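Local coordinates for phytase (PDB 3ZHC), which belongs to branch 2 of the histidine phosphatase superfamily, a family of enzymes built round a mixed beta-sheet flanked by helices, at residues V369-V374 with V396-I401; C403-S408 with F417-K422. The protein carries 2 engineered substitutions. One frame throughout, in Å; residues are numbered along the deposited sequence.

Interaction 1: residues V369-V374 with V396-I401; sequences VQVSFV and VDLKLI
Phe373 and Val396 face each other as a hydrogen-bonded pair of antiparallel strands, and both of their backbone bonds are nearly straight. Phe373 N reaches Val396 O at 2.9 Å, while Val396 N returns to Phe373 O at 3.0 Å. Ser372 and Asp397 follow as a non-hydrogen-bonded pair, where Ser372 CA adds a CA-H...O contact to Val396 O. Toward Leu398 the ladder slackens: its N donates to Val371 O at 3.0 Å, but with an angle at hydrogen of 146°. A water then bridges the widening strands, accepting from Val371 N and donating to Leu398 O.

The apolar contacts centre on Val371, whose two methyls part to serve different leucines. CG1, anti to the backbone N (chi1 -173°), meets Leu398 CD1 at 3.8 Å; CG2, beside the backbone N, meets Leu400 CD1 at 3.6 Å, the two side chains lying roughly at right angles. Leu398 CD1 also comes within 4.1 Å of Phe373 CB, so this one methyl touches side chains two residues apart on the neighbouring strand. Beyond CB the Phe373 ring leads away from the pair and meets the ring of Trp339.

Asp397 lies on the face of Ser372, opposite Val371 and Leu398, with its OD1 3.6 Å from Val371 O. Strand 353-361 pairs along the far edge of 369-374, and Lys399 N is hydrogen-bonded to Gln61 of the second subunit.

The chemistry thus changes along the contact: direct backbone bonds fix the register at Phe373, whereas toward Leu400, near the subunit interface, a bent backbone bond, a water and leucine methyls carry the contact.

Interaction 2: residues C403-S408 with F417-K422; sequences CEEKNS and FSRLIK
Cys403 SG rests against Leu420 CD2 at 4.2 Å, which makes the buried end of this contact a meeting of sulfur and methyl. The Leu420 CG lies anti to its own backbone N (chi1 -174°), a setting that brings the branched end of the side chain to the sulfur. Phe417, one helical turn earlier, meets Cys403 by its backbone, N lying 4.2 Å from SG, a packing distance. Its ring is directed elsewhere, packing on Ile296 and Leu300 of helix 282-301, so the helix is held between that neighbour and the loop.

A covalent link also ties the loop down. Cys403 forms a disulfide with Cys412, and the intervening chain is thereby closed into a loop joining strand 394-398 to strand 412-413 of the mixed sheet, just ahead of helix 414-424. Glu405 N adds a hydrogen bond to Ser416 OG, close to the start of the same helix.

Toward solvent the fit is much looser and electrostatic. Glu404 OE2 and Arg419 NH2 form a long salt bridge of 3.7 Å, with the carboxylate near the guanidinium plane, at its edge, and the two flat groups only 27° apart. A bend at chi2 (-85°) turns the Glu404 carboxylate toward that edge. Glu404 CG also lies in the guanidinium plane, 3.8 Å from both NH1 and NH2 of Arg419. Glu405 approaches obliquely, OE2 standing 4.2 Å from Arg419 NH1, beyond a salt bridge; its charge probably still adds to the negative field around the exposed arginine.

In the fold
Interactions 1 and 2 follow one another along the chain, their centres about 13 Å apart, and they meet through a shared hydrophobic seam. Leu400 CD1 of interaction 1 packs on Phe417 CD1 of interaction 2 at 3.5 Å, and Val369 CG2 lies 3.8 Å from Phe417 CB, so the helix packs against Val369 of the strand and Leu400 of the loop that follows 394-398. A weak hydrogen bond from Lys406 NZ to Ile401 O adds a polar tie. Cys412 links them again: its backbone is hydrogen-bonded to that of Val369, while its sulfur holds Cys403. Both contacts also touch the second subunit, where Gln58 accepts a hydrogen bond from Lys406 and packs on Lys399.

Interaction 1: residues V369-V374 with V396-I401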
loop_
_atom_site.group_PDB
_atom_site.type_symbol
_atom_site.label_atom_id
_atom_site.label_comp_id
_atom_site.label_asym_id
_atom_site.label_seq_id
_atom_site.Cartn_x
_atom_site.Cartn_y
_atom_site.Cartn_z
ATOM N N VAL B 369 20.405 10.551 15.090
ATOM C CA VAL B 369 20.268 9.199 14.543
ATOM C C VAL B 369 19.319 9.176 13.358
ATOM O O VAL B 369 18.168 9.587 13.497
ATOM C CB VAL B 369 19.734 8.191 15.610
ATOM C CG1 VAL B 369 19.613 6.782 15.012
ATOM C CG2 VAL B 369 20.620 8.170 16.821
ATOM N N GLN B 370 19.805 8.700 12.197
ATOM C CA GLN B 370 18.970 8.511 10.999
ATOM C C GLN B 370 18.791 7.024 10.753
ATOM O O GLN B 370 19.755 6.254 10.879
ATOM C CB GLN B 370 19.584 9.163 9.755
ATOM C CG GLN B 370 18.548 9.315 8.621
ATOM C CD GLN B 370 19.074 10.062 7.450
ATOM O OE1 GLN B 370 20.105 9.699 6.884
ATOM N NE2 GLN B 370 18.365 11.127 7.052
ATOM N N VAL B 371 17.560 6.626 10.403
ATOM C CA VAL B 371 17.210 5.234 10.163
ATOM C C VAL B 371 16.803 5.060 8.700
ATOM O O VAL B 371 15.970 5.812 8.193
ATOM C CB VAL B 371 16.057 4.749 11.074
ATOM C CG1 VAL B 371 15.843 3.223 10.905
ATOM C CG2 VAL B 371 16.332 5.082 12.515
ATOM N N SER B 372 17.398 4.064 8.037
ATOM C CA SER B 372 17.121 3.768 6.633
ATOM C C SER B 372 16.953 2.287 6.400
ATOM O O SER B 372 17.364 1.472 7.226
ATOM C CB SER B 372 18.277 4.261 5.760
ATOM O OG SER B 372 18.440 5.649 5.884
ATOM N N PHE B 373 16.337 1.941 5.270
ATOM C CA PHE B 373 16.294 0.550 4.824
ATOM C C PHE B 373 16.995 0.468 3.472
ATOM O O PHE B 373 16.511 1.026 2.505
ATOM C CB PHE B 373 14.878 -0.045 4.754
ATOM C CG PHE B 373 14.891 -1.560 4.776
ATOM C CD1 PHE B 373 15.076 -2.287 3.616
ATOM C CD2 PHE B 373 14.750 -2.258 5.992
ATOM C CE1 PHE B 373 15.106 -3.698 3.654
ATOM C CE2 PHE B 373 14.782 -3.658 6.030
ATOM C CZ PHE B 373 14.958 -4.372 4.867
ATOM N N VAL B 374 18.144 -0.229 3.437
ATOM C CA VAL B 374 18.943 -0.424 2.205
ATOM C C VAL B 374 18.714 -1.856 1.687
ATOM O O VAL B 374 18.824 -2.827 2.447
ATOM C CB VAL B 374 20.436 -0.144 2.451
ATOM C CG1 VAL B 374 21.256 -0.423 1.212
ATOM C CG2 VAL B 374 20.622 1.296 2.894
ATOM N N VAL B 396 15.268 3.527 1.369
ATOM C CA VAL B 396 14.031 4.129 1.828
ATOM C C VAL B 396 14.300 4.794 3.173
ATOM O O VAL B 396 14.792 4.147 4.101
ATOM C CB VAL B 396 12.894 3.082 1.971
ATOM C CG1 VAL B 396 11.678 3.688 2.672
ATOM C CG2 VAL B 396 12.498 2.525 0.604
ATOM N N ASP B 397 13.974 6.089 3.265
ATOM C CA ASP B 397 14.155 6.868 4.483
ATOM C C ASP B 397 13.052 6.482 5.467
ATOM O O ASP B 397 11.872 6.672 5.174
ATOM C CB ASP B 397 14.117 8.379 4.167
ATOM C CG ASP B 397 14.687 9.252 5.303
ATOM O OD1 ASP B 397 14.879 8.756 6.485
ATOM O OD2 ASP B 397 14.950 10.458 5.009
ATOM N N LEU B 398 13.444 5.931 6.620
ATOM C CA LEU B 398 12.493 5.522 7.658
ATOM C C LEU B 398 12.310 6.663 8.673
ATOM O O LEU B 398 13.260 7.442 8.937
ATOM C CB LEU B 398 12.942 4.234 8.346
ATOM C CG LEU B 398 13.193 3.042 7.402
ATOM C CD1 LEU B 398 13.601 1.862 8.199
ATOM C CD2 LEU B 398 11.961 2.700 6.541
ATOM N N LYS B 399 11.090 6.742 9.231
ATOM C CA LYS B 399 10.709 7.796 10.169
ATOM C C LYS B 399 10.385 7.221 11.562
ATOM O O LYS B 399 9.433 6.426 11.714
ATOM C CB LYS B 399 9.499 8.567 9.629
ATOM C CG LYS B 399 9.626 9.061 8.158
ATOM C CD LYS B 399 10.833 9.961 7.924
ATOM C CE LYS B 399 10.926 10.385 6.443
ATOM N NZ LYS B 399 12.117 11.254 6.160
ATOM N N LEU B 400 11.181 7.621 12.568
ATOM C CA LEU B 400 10.955 7.258 13.964
ATOM C C LEU B 400 10.141 8.416 14.531
ATOM O O LEU B 400 10.695 9.344 15.124
ATOM C CB LEU B 400 12.269 7.055 14.741
ATOM C CG LEU B 400 12.911 5.687 14.727
ATOM C CD1 LEU B 400 14.285 5.750 15.369
ATOM C CD2 LEU B 400 12.021 4.691 15.455
ATOM N N ILE B 401 8.822 8.341 14.339
ATOM C CA ILE B 401 7.874 9.416 14.727
ATOM C C ILE B 401 7.784 9.656 16.260
ATOM O O ILE B 401 7.646 10.806 16.703
ATOM C CB ILE B 401 6.454 9.131 14.166
ATOM C CG1 ILE B 401 6.462 9.103 12.630
ATOM C CG2 ILE B 401 5.453 10.179 14.639
ATOM C CD1 ILE B 401 5.172 8.612 12.048
HETATM O O HOH W 1 15.602 8.446 9.942
#

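Interaction 2: residues C403-S408 with F417-K422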
loop_
_atom_site.group_PDB
_atom_site.type_symbol
_atom_site.label_atom_id
_atom_site.label_comp_id
_atom_site.label_asym_id
_atom_site.label_seq_id
_atom_site.Cartn_x
_atom_site.Cartn_y
_atom_site.Cartn_z
ATOM N N CYS B 403 9.989 9.761 18.547
ATOM C CA CYS B 403 11.086 10.583 19.115
ATOM C C CYS B 403 10.612 11.959 19.545
ATOM O O CYS B 403 9.813 12.588 18.850
ATOM C CB CYS B 403 12.242 10.751 18.113
ATOM S SG CYS B 403 13.288 9.327 17.931
ATOM N N GLU B 404 11.114 12.418 20.689
ATOM C CA GLU B 404 10.748 13.729 21.242
ATOM C C GLU B 404 11.395 14.858 20.456
ATOM O O GLU B 404 10.707 15.748 19.957
ATOM C CB GLU B 404 11.183 13.842 22.702
ATOM C CG GLU B 404 10.523 12.872 23.655
ATOM C CD GLU B 404 9.185 13.351 24.177
ATOM O OE1 GLU B 404 8.326 13.762 23.355
ATOM O OE2 GLU B 404 8.990 13.311 25.425
ATOM N N GLU B 405 12.729 14.799 20.357
ATOM C CA GLU B 405 13.535 15.824 19.712
ATOM C C GLU B 405 13.907 15.378 18.296
ATOM O O GLU B 405 14.526 14.315 18.126
ATOM C CB GLU B 405 14.818 16.072 20.525
ATOM C CG GLU B 405 14.620 16.293 22.066
ATOM C CD GLU B 405 15.834 15.803 22.903
ATOM O OE1 GLU B 405 16.983 16.258 22.655
ATOM O OE2 GLU B 405 15.624 14.941 23.800
ATOM N N LYS B 406 13.528 16.186 17.292
ATOM C CA LYS B 406 13.844 15.931 15.873
ATOM C C LYS B 406 14.641 17.081 15.217
ATOM O O LYS B 406 14.540 18.233 15.635
ATOM C CB LYS B 406 12.554 15.722 15.030
ATOM C CG LYS B 406 12.066 14.268 14.810
ATOM C CD LYS B 406 11.234 13.712 15.955
ATOM C CE LYS B 406 10.303 12.570 15.460
ATOM N NZ LYS B 406 9.116 13.080 14.620
ATOM N N ASN B 407 15.419 16.724 14.183
ATOM C CA ASN B 407 16.136 17.687 13.305
ATOM C C ASN B 407 15.224 18.349 12.312
ATOM O O ASN B 407 14.059 17.971 12.171
ATOM C CB ASN B 407 17.270 16.967 12.480
ATOM C CG ASN B 407 18.597 16.998 13.131
ATOM O OD1 ASN B 407 19.477 16.231 12.761
ATOM N ND2 ASN B 407 18.778 17.884 14.092
ATOM N N SER B 408 15.766 19.354 11.612
ATOM C CA SER B 408 15.085 19.971 10.461
ATOM C C SER B 408 15.043 18.951 9.312
ATOM O O SER B 408 14.097 18.946 8.516
ATOM C CB SER B 408 15.794 21.250 10.014
ATOM O OG SER B 408 17.149 20.990 9.645
ATOM N N PHE B 417 16.444 8.942 20.726
ATOM C CA PHE B 417 16.546 7.600 20.157
ATOM C C PHE B 417 16.729 6.574 21.271
ATOM O O PHE B 417 15.992 5.588 21.331
ATOM C CB PHE B 417 17.702 7.498 19.132
ATOM C CG PHE B 417 17.873 6.117 18.550
ATOM C CD1 PHE B 417 16.977 5.643 17.583
ATOM C CD2 PHE B 417 18.919 5.285 18.968
ATOM C CE1 PHE B 417 17.118 4.347 17.032
ATOM C CE2 PHE B 417 19.071 3.991 18.424
ATOM C CZ PHE B 417 18.162 3.524 17.451
ATOM N N SER B 418 17.706 6.824 22.149
ATOM C CA SER B 418 17.997 5.925 23.280
ATOM C C SER B 418 16.805 5.777 24.241
ATOM O O SER B 418 16.522 4.687 24.703
ATOM C CB SER B 418 19.226 6.409 24.048
ATOM O OG SER B 418 19.623 5.461 25.012
ATOM N N ARG B 419 16.116 6.885 24.526
ATOM C CA ARG B 419 14.948 6.864 25.439
ATOM C C ARG B 419 13.738 6.115 24.851
ATOM O O ARG B 419 12.968 5.526 25.593
ATOM C CB ARG B 419 14.578 8.297 25.917
ATOM C CG ARG B 419 15.518 8.783 27.069
ATOM C CD ARG B 419 15.229 10.242 27.572
ATOM N NE ARG B 419 13.779 10.544 27.645
ATOM C CZ ARG B 419 13.067 11.250 26.735
ATOM N NH1 ARG B 419 13.638 11.783 25.628
ATOM N NH2 ARG B 419 11.758 11.433 26.942
ATOM N N LEU B 420 13.592 6.147 23.527
ATOM C CA LEU B 420 12.554 5.355 22.831
ATOM C C LEU B 420 12.833 3.862 22.987
ATOM O O LEU B 420 11.903 3.071 23.155
ATOM C CB LEU B 420 12.498 5.731 21.361
ATOM C CG LEU B 420 11.408 5.139 20.486
ATOM C CD1 LEU B 420 10.013 5.415 21.044
ATOM C CD2 LEU B 420 11.549 5.717 19.103
ATOM N N ILE B 421 14.125 3.493 22.933
ATOM C CA ILE B 421 14.571 2.116 23.157
ATOM C C ILE B 421 14.281 1.668 24.601
ATOM O O ILE B 421 13.895 0.527 24.818
ATOM C CB ILE B 421 16.091 1.915 22.764
ATOM C CG1 ILE B 421 16.236 1.957 21.239
ATOM C CG2 ILE B 421 16.655 0.612 23.314
ATOM C CD1 ILE B 421 17.637 1.734 20.729
ATOM N N LYS B 422 14.460 2.567 25.575
ATOM C CA LYS B 422 14.112 2.261 26.983
ATOM C C LYS B 422 12.619 1.983 27.174
ATOM O O LYS B 422 12.245 1.081 27.928
ATOM C CB LYS B 422 14.488 3.405 27.929
ATOM C CG LYS B 422 15.966 3.785 28.023
ATOM C CD LYS B 422 16.880 2.598 28.280
ATOM C CE LYS B 422 17.658 2.204 27.064
ATOM N NZ LYS B 422 18.761 3.185 26.843
#